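Local atomic coordinates of Bd0816 (Bdellovibrio bacteriovorus HD100, PDB entry 5CER), a protein that probably acts as a serine-type D-Ala-D-Ala carboxypeptidase of the peptidase S13 family, trimming the peptide stems of the bacterial cell wall. Residues Q371-N374 against G378-E381; Y289-V294 against S316-T321; A14-V19 against T276-N281; F341-L346 against N367-L372; S214-A219 against S253-G258. The protein carries 2 engineered substitutions. All blocks are in the same frame, centred on the assembly; numbering follows the deposited sequence.

Interaction 1 of 5, residues Q371-N374 against G378-E381; sequences QLIN and GPKE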
# COMPACT_ATOMS: atom_id res chain seq x y z
N GLN A 371 -21.09 7.56 3.00
CA GLN A 371 -22.11 8.21 3.80
C GLN A 371 -21.69 9.62 4.19
O GLN A 371 -22.48 10.58 4.02
CB GLN A 371 -22.41 7.36 5.02
CG GLN A 371 -23.68 7.79 5.78
CD GLN A 371 -24.94 7.90 4.89
OE1 GLN A 371 -25.25 7.01 4.09
NE2 GLN A 371 -25.69 9.00 5.06
N LEU A 372 -20.43 9.76 4.64
CA LEU A 372 -19.91 11.08 4.98
C LEU A 372 -19.95 11.99 3.76
O LEU A 372 -20.35 13.16 3.86
CB LEU A 372 -18.47 10.99 5.42
CG LEU A 372 -18.10 10.34 6.75
CD1 LEU A 372 -16.62 10.35 7.03
CD2 LEU A 372 -18.83 10.99 7.94
N ILE A 373 -19.58 11.46 2.60
CA ILE A 373 -19.68 12.24 1.35
C ILE A 373 -21.15 12.66 1.05
O ILE A 373 -21.40 13.83 0.74
CB ILE A 373 -19.00 11.52 0.17
CG1 ILE A 373 -17.48 11.52 0.42
CG2 ILE A 373 -19.33 12.18 -1.15
CD1 ILE A 373 -16.71 10.58 -0.51
N ASN A 374 -22.09 11.72 1.13
CA ASN A 374 -23.48 12.00 0.93
C ASN A 374 -23.98 13.17 1.74
O ASN A 374 -24.65 14.05 1.20
CB ASN A 374 -24.34 10.78 1.26
CG ASN A 374 -24.15 9.63 0.27
OD1 ASN A 374 -23.80 9.84 -0.91
ND2 ASN A 374 -24.51 8.43 0.70
N GLY A 378 -22.26 15.39 -1.67
CA GLY A 378 -21.69 14.61 -2.74
C GLY A 378 -20.24 14.95 -3.03
O GLY A 378 -19.69 15.89 -2.48
N PRO A 379 -19.62 14.18 -3.91
CA PRO A 379 -18.21 14.33 -4.13
C PRO A 379 -17.89 15.53 -5.00
O PRO A 379 -18.71 15.94 -5.82
CB PRO A 379 -17.85 13.04 -4.86
CG PRO A 379 -19.10 12.61 -5.54
CD PRO A 379 -20.21 13.05 -4.65
N LYS A 380 -16.71 16.07 -4.82
CA LYS A 380 -16.14 17.01 -5.76
C LYS A 380 -14.78 16.47 -6.18
O LYS A 380 -13.87 16.32 -5.35
CB LYS A 380 -15.97 18.39 -5.12
CG LYS A 380 -15.22 19.37 -6.01
CD LYS A 380 -15.24 20.76 -5.48
CE LYS A 380 -14.61 21.72 -6.46
NZ LYS A 380 -14.70 23.12 -5.99
N GLU A 381 -14.63 16.19 -7.45
CA GLU A 381 -13.43 15.53 -7.92
C GLU A 381 -12.20 16.41 -7.70
O GLU A 381 -12.26 17.62 -7.93
CB GLU A 381 -13.58 15.15 -9.40
CG GLU A 381 -12.37 14.47 -10.01
CD GLU A 381 -12.61 14.00 -11.43
OE1 GLU A 381 -13.73 13.54 -11.71
OE2 GLU A 381 -11.67 14.07 -12.26
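Ile373 sets its CG2 methyl over one face of the flat peptide joining Gly378 to Pro379, 3.4 Å from Pro379 N, while the pyrrolidine ring comes in beside it with its CD, 3.7 Å from the same Ile373 CG2. A second flat group, the Ile373 carbonyl, takes the backbone N-H of Gly378 from above its plane (38° out) rather than within it; Gly378 N to Ile373 O is 3.0 Å. The N-H...O angle of 154° makes the bond reasonably straight, and it spans five residues, tying the last turn of helix 356-375 to the chain that leaves it. Gly378 has a positive phi of 91°, a conformation glycine accepts easily. The backbone of Gly378 also pairs with Lys337, and that of Lys380 with Ser335 at the end of strand 327-336. Asn374 turns its amide elsewhere: its ND2 donates to the backbone of the other protein chain of the assembly. Ile373 also packs on Ile334 and Asn312. One polar bond and one methyl placed over a peptide thus help to set the direction of the exit from the helix, with the buried Ile373 carbonyl and Gly378 N-H satisfying each other.

Interaction 2 of 5, residues Y289-V294 against S316-T321; sequences YKLSDV and SMIAKT
The single turn of 3-10 helix 291-293 comes up against strand 317-321 with Ser292 and Ile318 as the nearest pair, their CA atoms 6.3 Å apart, and no hydrogen bond joins the two segments. The strand belongs to the central antiparallel sheet of the penicillin-binding-protein fold; its Lys320-Thr321 probably opens the KTG motif of that superfamily. Ile318 makes the contact alone from the strand side, with two branches used on two partners. Its CG2, anti to the backbone N, meets Leu291 at both CG and CD2, with CG2 to CD2 at 3.9 Å and the two side chains crossing at a slant. The other branch carries CD1 to the base of Ser292, 4.1 Å from Ser292 CB. Leu291 is backed by Leu280 and Asn281 of helix 270-286, so the turn wedges between that helix and the sheet. Asp293 holds the turn from within: its OD2 accepts the N-H of Lys290 on the anti side, and its own N-H goes back to Lys290 O. Along the strand, Lys320 folds back so that its NZ donates to the carbonyl of the following residue, with Lys320 NZ 2.7 Å from Thr321 O, and the same NZ also bonds Ser214 OG.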
# COMPACT_ATOMS: atom_id res chain seq x y z
N TYR A 289 2.91 22.58 -1.86
CA TYR A 289 2.44 21.24 -2.16
C TYR A 289 1.04 20.99 -1.60
O TYR A 289 0.39 21.87 -1.04
CB TYR A 289 3.45 20.21 -1.65
CG TYR A 289 4.77 20.31 -2.35
CD1 TYR A 289 4.91 19.90 -3.68
CD2 TYR A 289 5.89 20.84 -1.71
CE1 TYR A 289 6.12 20.01 -4.34
CE2 TYR A 289 7.11 20.96 -2.38
CZ TYR A 289 7.20 20.54 -3.67
OH TYR A 289 8.38 20.64 -4.29
N LYS A 290 0.58 19.78 -1.81
CA LYS A 290 -0.74 19.33 -1.37
C LYS A 290 -0.63 17.98 -0.74
O LYS A 290 0.39 17.28 -0.87
CB LYS A 290 -1.69 19.27 -2.60
CG LYS A 290 -2.13 20.64 -3.08
CD LYS A 290 -3.11 20.55 -4.24
CE LYS A 290 -2.40 20.27 -5.56
NZ LYS A 290 -3.33 20.28 -6.73
N LEU A 291 -1.70 17.57 -0.06
CA LEU A 291 -1.71 16.28 0.61
C LEU A 291 -1.53 15.10 -0.40
O LEU A 291 -0.96 14.06 -0.06
CB LEU A 291 -3.00 16.13 1.42
CG LEU A 291 -3.05 15.01 2.46
CD1 LEU A 291 -1.98 15.24 3.54
CD2 LEU A 291 -4.43 14.93 3.06
N SER A 292 -2.03 15.29 -1.62
CA SER A 292 -1.92 14.31 -2.67
C SER A 292 -0.50 14.10 -3.19
O SER A 292 -0.28 13.18 -3.98
CB SER A 292 -2.83 14.69 -3.84
OG SER A 292 -2.64 16.03 -4.20
N ASP A 293 0.43 14.96 -2.81
CA ASP A 293 1.83 14.75 -3.15
C ASP A 293 2.54 13.73 -2.29
O ASP A 293 3.65 13.31 -2.63
CB ASP A 293 2.60 16.09 -3.11
CG ASP A 293 2.17 17.03 -4.21
OD1 ASP A 293 2.05 16.57 -5.35
OD2 ASP A 293 1.90 18.22 -3.96
N VAL A 294 1.95 13.34 -1.16
CA VAL A 294 2.50 12.28 -0.31
C VAL A 294 1.54 11.12 -0.01
O VAL A 294 1.99 10.06 0.37
CB VAL A 294 3.11 12.85 1.00
CG1 VAL A 294 4.20 13.85 0.70
CG2 VAL A 294 2.06 13.51 1.88
N SER A 316 -12.04 11.54 -5.41
CA SER A 316 -12.45 12.56 -4.43
C SER A 316 -11.95 12.33 -3.00
O SER A 316 -12.40 13.00 -2.09
CB SER A 316 -13.97 12.59 -4.39
OG SER A 316 -14.47 12.97 -5.64
N MET A 317 -11.07 11.35 -2.81
CA MET A 317 -10.55 11.06 -1.50
C MET A 317 -9.05 10.91 -1.63
O MET A 317 -8.55 10.21 -2.55
CB MET A 317 -11.16 9.76 -0.92
CG MET A 317 -10.65 9.37 0.47
SD MET A 317 -11.35 7.81 1.05
CE MET A 317 -10.47 6.62 0.04
N ILE A 318 -8.35 11.51 -0.67
CA ILE A 318 -6.95 11.31 -0.46
C ILE A 318 -6.85 10.51 0.82
O ILE A 318 -7.42 10.91 1.80
CB ILE A 318 -6.24 12.64 -0.28
CG1 ILE A 318 -6.31 13.44 -1.57
CG2 ILE A 318 -4.77 12.40 0.08
CD1 ILE A 318 -6.14 14.92 -1.41
N ALA A 319 -6.12 9.39 0.83
CA ALA A 319 -6.12 8.54 2.02
C ALA A 319 -5.00 7.55 2.07
O ALA A 319 -4.35 7.18 1.05
CB ALA A 319 -7.44 7.81 2.11
N LYS A 320 -4.80 7.08 3.30
CA LYS A 320 -3.89 5.95 3.63
C LYS A 320 -4.70 4.86 4.33
O LYS A 320 -5.48 5.17 5.22
CB LYS A 320 -2.79 6.46 4.56
CG LYS A 320 -1.81 5.42 5.02
CD LYS A 320 -0.80 5.07 3.94
CE LYS A 320 -0.08 3.76 4.22
NZ LYS A 320 -0.98 2.62 3.90
N THR A 321 -4.49 3.61 3.89
CA THR A 321 -5.12 2.45 4.49
C THR A 321 -4.26 1.84 5.54
O THR A 321 -3.04 2.07 5.62
CB THR A 321 -5.35 1.36 3.45
OG1 THR A 321 -4.13 1.07 2.79
CG2 THR A 321 -6.43 1.78 2.44

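Interaction 3 of 5, residues A14-V19 against T276-N281; sequences ATAGKV and TLYTLN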
# COMPACT_ATOMS: atom_id res chain seq x y z
N ALA A 14 -8.53 27.04 7.68
CA ALA A 14 -7.39 27.71 8.30
C ALA A 14 -7.16 27.28 9.75
O ALA A 14 -6.05 27.34 10.25
CB ALA A 14 -7.53 29.24 8.19
N THR A 15 -8.21 26.82 10.39
CA THR A 15 -8.20 26.49 11.78
C THR A 15 -8.65 25.04 11.94
O THR A 15 -9.39 24.52 11.08
CB THR A 15 -9.19 27.51 12.39
OG1 THR A 15 -8.44 28.57 13.04
CG2 THR A 15 -10.11 26.88 13.29
N ALA A 16 -8.20 24.38 13.00
CA ALA A 16 -8.65 23.03 13.32
C ALA A 16 -9.87 23.19 14.24
O ALA A 16 -9.70 23.38 15.45
CB ALA A 16 -7.55 22.22 14.00
N GLY A 17 -11.08 23.10 13.66
CA GLY A 17 -12.30 23.42 14.39
C GLY A 17 -13.15 22.23 14.89
O GLY A 17 -12.70 21.38 15.63
N LYS A 18 -14.43 22.26 14.56
CA LYS A 18 -15.37 21.28 15.11
C LYS A 18 -15.02 19.86 14.63
O LYS A 18 -14.78 19.65 13.45
CB LYS A 18 -16.79 21.61 14.67
CG LYS A 18 -17.82 20.58 15.15
CD LYS A 18 -19.22 21.09 15.00
CE LYS A 18 -19.63 21.11 13.55
NZ LYS A 18 -20.91 21.88 13.47
N VAL A 19 -14.98 18.91 15.57
CA VAL A 19 -14.79 17.51 15.27
C VAL A 19 -15.99 16.69 15.70
O VAL A 19 -16.49 16.83 16.78
CB VAL A 19 -13.59 16.92 16.00
CG1 VAL A 19 -13.39 15.47 15.53
CG2 VAL A 19 -12.36 17.78 15.75
N THR A 276 -2.51 15.27 13.12
CA THR A 276 -1.48 14.89 12.17
C THR A 276 -1.81 15.35 10.78
O THR A 276 -0.99 15.96 10.10
CB THR A 276 -1.27 13.35 12.17
OG1 THR A 276 -0.91 12.94 13.49
CG2 THR A 276 -0.19 12.94 11.21
N LEU A 277 -3.02 15.01 10.35
CA LEU A 277 -3.48 15.34 9.04
C LEU A 277 -3.53 16.84 8.82
O LEU A 277 -3.08 17.30 7.75
CB LEU A 277 -4.85 14.68 8.73
CG LEU A 277 -4.83 13.14 8.52
CD1 LEU A 277 -6.26 12.54 8.67
CD2 LEU A 277 -4.22 12.78 7.17
N TYR A 278 -4.08 17.60 9.77
CA TYR A 278 -4.14 19.05 9.64
C TYR A 278 -2.72 19.64 9.55
O TYR A 278 -2.42 20.47 8.68
CB TYR A 278 -4.92 19.67 10.79
CG TYR A 278 -4.87 21.18 10.89
CD1 TYR A 278 -3.87 21.79 11.65
CD2 TYR A 278 -5.83 21.98 10.28
CE1 TYR A 278 -3.79 23.15 11.77
CE2 TYR A 278 -5.80 23.35 10.41
CZ TYR A 278 -4.75 23.95 11.14
OH TYR A 278 -4.64 25.33 11.26
N THR A 279 -1.85 19.20 10.43
CA THR A 279 -0.48 19.74 10.48
C THR A 279 0.34 19.36 9.24
O THR A 279 1.12 20.17 8.74
CB THR A 279 0.22 19.23 11.77
OG1 THR A 279 -0.70 19.33 12.86
CG2 THR A 279 1.51 19.95 12.11
N LEU A 280 0.13 18.14 8.74
CA LEU A 280 0.84 17.65 7.55
C LEU A 280 0.41 18.48 6.32
O LEU A 280 1.27 18.94 5.57
CB LEU A 280 0.55 16.16 7.31
CG LEU A 280 1.02 15.55 5.98
CD1 LEU A 280 2.50 15.73 5.77
CD2 LEU A 280 0.69 14.07 5.96
N ASN A 281 -0.90 18.69 6.19
CA ASN A 281 -1.45 19.56 5.16
C ASN A 281 -0.92 21.01 5.23
O ASN A 281 -0.58 21.57 4.19
CB ASN A 281 -2.99 19.56 5.23
CG ASN A 281 -3.63 20.27 4.05
OD1 ASN A 281 -4.09 21.42 4.15
ND2 ASN A 281 -3.55 19.65 2.90
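Tyr278 reaches out from helix 270-286 and receives the loop of a beta-hairpin, residues 14-19 between strands 3-11 and 19-21, on one face and on the hydroxyl-bearing edge of its ring. Ala16 points its methyl straight at the ring: CB stands 4.0 Å from the centroid of the Tyr278 ring and only 8° off the normal, a CH-pi contact centred over the face. The phenol is then held from its end. Tyr278 OH donates to Ala14 O, which lies near the plane of the ring, at 2.7 Å. Seen from the carbonyl, the hydroxyl sits well above the amide plane, 44° out, so the bond does not follow a lone pair. Between these two grips the backbone drapes obliquely along the ring, with Thr15 C 3.6 Å from Tyr278 CE2. The reach follows from chi1: with CG anti to N (171°) the ring extends away from the helix towards the hairpin. Tyr342 of strand 339-348 and Met10 of strand 3-11 also touch Tyr278, so the ring bridges helix, sheet and hairpin loop. Thr15 and Ala14 direct their own side chains away from the helix, and the loop lies largely exposed at the surface; its shape may also respond to crystal neighbours. On the helix side the contact thus rests on one residue, and Ala16 N completes it, 3.7 Å from Tyr278 CE2.

Interaction 4 of 5, residues F341-L346 against N367-L372; sequences FYFAIL and NKISQL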
# COMPACT_ATOMS: atom_id res chain seq x y z
N PHE A 341 -12.63 17.67 3.94
CA PHE A 341 -12.80 17.26 5.36
C PHE A 341 -11.75 16.20 5.68
O PHE A 341 -11.66 15.21 4.95
CB PHE A 341 -14.22 16.67 5.62
CG PHE A 341 -15.34 17.69 5.54
CD1 PHE A 341 -15.81 18.10 4.31
CD2 PHE A 341 -15.90 18.23 6.69
CE1 PHE A 341 -16.82 19.06 4.23
CE2 PHE A 341 -16.92 19.16 6.64
CZ PHE A 341 -17.39 19.57 5.40
N TYR A 342 -11.00 16.41 6.76
CA TYR A 342 -10.13 15.40 7.31
C TYR A 342 -11.01 14.32 8.00
O TYR A 342 -12.10 14.63 8.46
CB TYR A 342 -9.20 15.98 8.33
CG TYR A 342 -8.34 17.08 7.82
CD1 TYR A 342 -7.38 16.81 6.82
CD2 TYR A 342 -8.46 18.36 8.30
CE1 TYR A 342 -6.57 17.78 6.32
CE2 TYR A 342 -7.64 19.36 7.80
CZ TYR A 342 -6.72 19.07 6.82
OH TYR A 342 -5.88 20.04 6.31
N PHE A 343 -10.55 13.06 7.97
CA PHE A 343 -11.22 11.99 8.65
C PHE A 343 -10.20 10.97 9.11
O PHE A 343 -9.13 10.81 8.50
CB PHE A 343 -12.25 11.30 7.77
CG PHE A 343 -11.62 10.46 6.66
CD1 PHE A 343 -11.23 9.15 6.89
CD2 PHE A 343 -11.40 11.00 5.39
CE1 PHE A 343 -10.58 8.42 5.91
CE2 PHE A 343 -10.79 10.24 4.40
CZ PHE A 343 -10.37 8.96 4.66
N ALA A 344 -10.58 10.22 10.15
CA ALA A 344 -9.89 8.98 10.53
C ALA A 344 -10.95 7.96 10.97
O ALA A 344 -11.86 8.31 11.73
CB ALA A 344 -8.88 9.25 11.61
N ILE A 345 -10.82 6.72 10.49
CA ILE A 345 -11.75 5.64 10.80
C ILE A 345 -10.96 4.45 11.27
O ILE A 345 -10.03 3.97 10.56
CB ILE A 345 -12.53 5.24 9.56
CG1 ILE A 345 -13.41 6.41 9.08
CG2 ILE A 345 -13.44 4.06 9.87
CD1 ILE A 345 -13.89 6.25 7.64
N LEU A 346 -11.26 4.00 12.46
CA LEU A 346 -10.54 2.91 13.06
C LEU A 346 -11.54 1.79 13.39
O LEU A 346 -12.44 1.98 14.20
CB LEU A 346 -9.82 3.43 14.34
CG LEU A 346 -8.86 4.66 14.03
CD1 LEU A 346 -8.29 5.39 15.22
CD2 LEU A 346 -7.64 4.05 13.37
N ASN A 367 -18.30 2.21 2.84
CA ASN A 367 -19.65 2.70 2.96
C ASN A 367 -19.76 3.86 3.94
O ASN A 367 -20.54 4.79 3.72
CB ASN A 367 -20.60 1.56 3.32
CG ASN A 367 -20.77 0.55 2.19
OD1 ASN A 367 -20.39 0.78 1.01
ND2 ASN A 367 -21.37 -0.55 2.52
N LYS A 368 -18.92 3.85 4.96
CA LYS A 368 -18.88 4.95 5.92
C LYS A 368 -18.39 6.20 5.25
O LYS A 368 -19.01 7.24 5.38
CB LYS A 368 -17.97 4.60 7.08
CG LYS A 368 -18.52 5.03 8.42
CD LYS A 368 -17.75 4.33 9.54
CE LYS A 368 -18.57 3.78 10.69
NZ LYS A 368 -20.02 3.60 10.51
N ILE A 369 -17.32 6.09 4.48
CA ILE A 369 -16.82 7.22 3.67
C ILE A 369 -17.85 7.75 2.69
O ILE A 369 -18.05 8.96 2.60
CB ILE A 369 -15.51 6.84 2.91
CG1 ILE A 369 -14.36 6.77 3.88
CG2 ILE A 369 -15.18 7.81 1.77
CD1 ILE A 369 -14.02 8.09 4.56
N SER A 370 -18.52 6.85 1.97
CA SER A 370 -19.61 7.25 1.08
C SER A 370 -20.72 8.03 1.81
O SER A 370 -21.23 9.01 1.29
CB SER A 370 -20.19 6.06 0.34
OG SER A 370 -19.17 5.42 -0.42
N GLN A 371 -21.09 7.56 3.00
CA GLN A 371 -22.11 8.21 3.80
C GLN A 371 -21.69 9.62 4.19
O GLN A 371 -22.48 10.58 4.02
CB GLN A 371 -22.41 7.36 5.02
CG GLN A 371 -23.68 7.79 5.78
CD GLN A 371 -24.94 7.90 4.89
OE1 GLN A 371 -25.25 7.01 4.09
NE2 GLN A 371 -25.69 9.00 5.06
N LEU A 372 -20.43 9.76 4.64
CA LEU A 372 -19.91 11.08 4.98
C LEU A 372 -19.95 11.99 3.76
O LEU A 372 -20.35 13.16 3.86
CB LEU A 372 -18.47 10.99 5.42
CG LEU A 372 -18.10 10.34 6.75
CD1 LEU A 372 -16.62 10.35 7.03
CD2 LEU A 372 -18.83 10.99 7.94
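This is a buried, wholly apolar contact between a strand and a helix, in which helix 356-375 lies against one face of the antiparallel sheet at strand 339-348. The segment axes approach to 10.6 Å and run nearly antiparallel, at 150°, and no hydrogen bond crosses between them. The key atom is Ile369 CD1. It stands over the centre of the Phe343 ring, 3.6 Å from the centroid of that ring and 7° off its normal, a CH-pi contact in which all six ring carbons are about equally near. Phe343 has chi1 at 71°, which tucks CG between N and the carbonyl carbon and turns a face of the ring to the helix. The same methyl also meets Ile345, whose CD1 is 3.6 Å from Ile369 CD1, so one side chain of the helix meets two residues of the strand, Phe343 and Ile345. In the serine penicillin-binding-protein fold a central sheet carries helices on both sides; here helix 270-286 covers the other face, packing on Tyr342 and Ala344, and helix 356-375 covers this one. Lys368 adds only its aliphatic part: its CD lies 4.3 Å from Ile345 CG2, and the poorly ordered chain then leads away to a salt bridge with Glu22. On the side of the helix turned from the sheet, Ser370 and Gln371 hydrogen-bond to the backbone of the other protein chain of the assembly.

Interaction 5 of 5, residues S214-A219 against S253-G258; sequences SNNYIA and SGNNEG
Ala219 and Asn216, a turn apart on helix 216-225, close on Ser253 from two sides. Here the packing is tight: Ala219 CB lies 3.8 Å from Ser253 CA, and the amide of Asn216 leans over the serine methylene, OD1 to Ser253 CB being 3.5 Å. The hydroxyl of Ser253 turns elsewhere, to Asp220 and to the N-H of Asn255, which it accepts in an ST turn. The side facing Asn255 is polar and less engaged, with no hydrogen bond joining the segments. There the Asn216 and Asn255 side chains cross at about a right angle, although their amide planes are only 31° apart, and bring nitrogen to nitrogen: Asn216 ND2 and Asn255 ND2 are 3.3 Å apart, two donors that cannot bond each other. Asn216 ND2 instead donates a hydrogen bond to Gly122 O. A water enters at the other end of the Asn216 amide, donating to its OD1 at 2.9 Å and, weakly, to the carbonyl of Ser253; the same OD1 accepts from Lys36 NZ. With water, lysine and Gly122 all engaged, the Asn216 amide is fixed in rotation. Asn215 caps the helix, its OD1 taking the N-H of Ile218. The sequence Ser214-Asn215-Asn216 matches the SxN motif of penicillin-binding proteins, which in relatives lines the active-site cleft, and the neighbouring lysines Lys36 and Lys320 are consistent with that placement.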
# COMPACT_ATOMS: atom_id res chain seq x y z
N SER A 214 2.04 1.09 1.08
CA SER A 214 2.13 0.74 2.48
C SER A 214 3.48 0.05 2.77
O SER A 214 3.51 -0.98 3.45
CB SER A 214 0.92 -0.10 2.95
OG SER A 214 0.61 0.27 4.26
N ASN A 215 4.57 0.64 2.28
CA ASN A 215 5.88 0.03 2.36
C ASN A 215 6.50 0.08 3.77
O ASN A 215 6.99 1.12 4.19
CB ASN A 215 6.81 0.65 1.35
CG ASN A 215 8.05 -0.18 1.14
OD1 ASN A 215 8.77 -0.51 2.10
ND2 ASN A 215 8.31 -0.57 -0.12
N ASN A 216 6.51 -1.07 4.46
CA ASN A 216 7.07 -1.17 5.78
C ASN A 216 8.58 -0.91 5.84
O ASN A 216 9.07 -0.32 6.80
CB ASN A 216 6.80 -2.57 6.41
CG ASN A 216 5.33 -2.87 6.65
OD1 ASN A 216 4.49 -1.98 6.59
ND2 ASN A 216 5.03 -4.10 6.96
N TYR A 217 9.31 -1.42 4.85
CA TYR A 217 10.76 -1.21 4.80
C TYR A 217 11.11 0.28 4.84
O TYR A 217 11.96 0.71 5.62
CB TYR A 217 11.39 -1.91 3.56
CG TYR A 217 12.88 -1.64 3.45
CD1 TYR A 217 13.80 -2.42 4.17
CD2 TYR A 217 13.36 -0.56 2.68
CE1 TYR A 217 15.18 -2.16 4.08
CE2 TYR A 217 14.72 -0.29 2.60
CZ TYR A 217 15.64 -1.08 3.30
OH TYR A 217 17.00 -0.82 3.21
N ILE A 218 10.46 1.04 3.96
CA ILE A 218 10.74 2.46 3.83
C ILE A 218 10.33 3.18 5.12
O ILE A 218 11.13 3.97 5.68
CB ILE A 218 10.04 3.12 2.63
CG1 ILE A 218 10.51 2.47 1.31
CG2 ILE A 218 10.33 4.62 2.61
CD1 ILE A 218 9.66 2.79 0.08
N ALA A 219 9.11 2.90 5.60
CA ALA A 219 8.59 3.57 6.85
C ALA A 219 9.43 3.24 8.09
O ALA A 219 9.76 4.12 8.85
CB ALA A 219 7.14 3.17 7.10
N SER A 253 6.09 1.89 10.54
CA SER A 253 5.15 1.26 9.65
C SER A 253 3.70 1.06 10.19
O SER A 253 2.77 0.94 9.42
CB SER A 253 5.73 -0.12 9.25
OG SER A 253 5.91 -0.95 10.40
N GLY A 254 3.57 0.89 11.51
CA GLY A 254 2.36 0.42 12.15
C GLY A 254 2.24 -1.09 12.22
O GLY A 254 1.26 -1.64 12.70
N ASN A 255 3.27 -1.79 11.75
CA ASN A 255 3.25 -3.25 11.71
C ASN A 255 3.42 -3.83 13.11
O ASN A 255 3.94 -3.18 14.01
CB ASN A 255 4.37 -3.77 10.78
CG ASN A 255 4.19 -5.23 10.37
OD1 ASN A 255 3.12 -5.80 10.55
ND2 ASN A 255 5.23 -5.83 9.79
N ASN A 256 2.98 -5.07 13.25
CA ASN A 256 3.07 -5.81 14.49
C ASN A 256 4.53 -6.00 14.93
O ASN A 256 5.34 -6.53 14.17
CB ASN A 256 2.44 -7.16 14.25
CG ASN A 256 2.39 -8.02 15.50
OD1 ASN A 256 2.64 -7.55 16.62
ND2 ASN A 256 2.00 -9.25 15.32
N GLU A 257 4.85 -5.54 16.14
CA GLU A 257 6.19 -5.74 16.73
C GLU A 257 6.28 -6.96 17.65
O GLU A 257 7.31 -7.20 18.23
CB GLU A 257 6.60 -4.47 17.52
CG GLU A 257 7.10 -3.35 16.64
CD GLU A 257 8.49 -3.59 16.07
OE1 GLU A 257 9.41 -3.89 16.85
OE2 GLU A 257 8.66 -3.50 14.83
N GLY A 258 5.16 -7.61 17.89
CA GLY A 258 5.11 -8.73 18.81
C GLY A 258 4.90 -10.03 18.05
O GLY A 258 5.38 -10.17 16.95
O HOH W 1 1.91 -1.87 7.85

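In the fold
Four of the five contacts gather round the central antiparallel sheet and its flanking helices. Interactions 2 and 4 reach its strands, 317-324 and 339-348, and touch through Met317 and Phe343 with centres 14 Å apart. Helix 270-286 of interaction 3 meets Leu291 of interaction 2 through Leu280 and strand 339-348 through Leu277 and Tyr278. Along the chain interaction 5 is nested inside the loop closed by interaction 3; interaction 2 follows, then interaction 4, which ends on helix 356-375 where interaction 1 begins, sharing Gln371 and Leu372. The centre of interaction 5 lies about 31 Å from that of interaction 1, but Ser214 and Lys320 join it to interaction 2, linking the sheet to the probable active-site cleft.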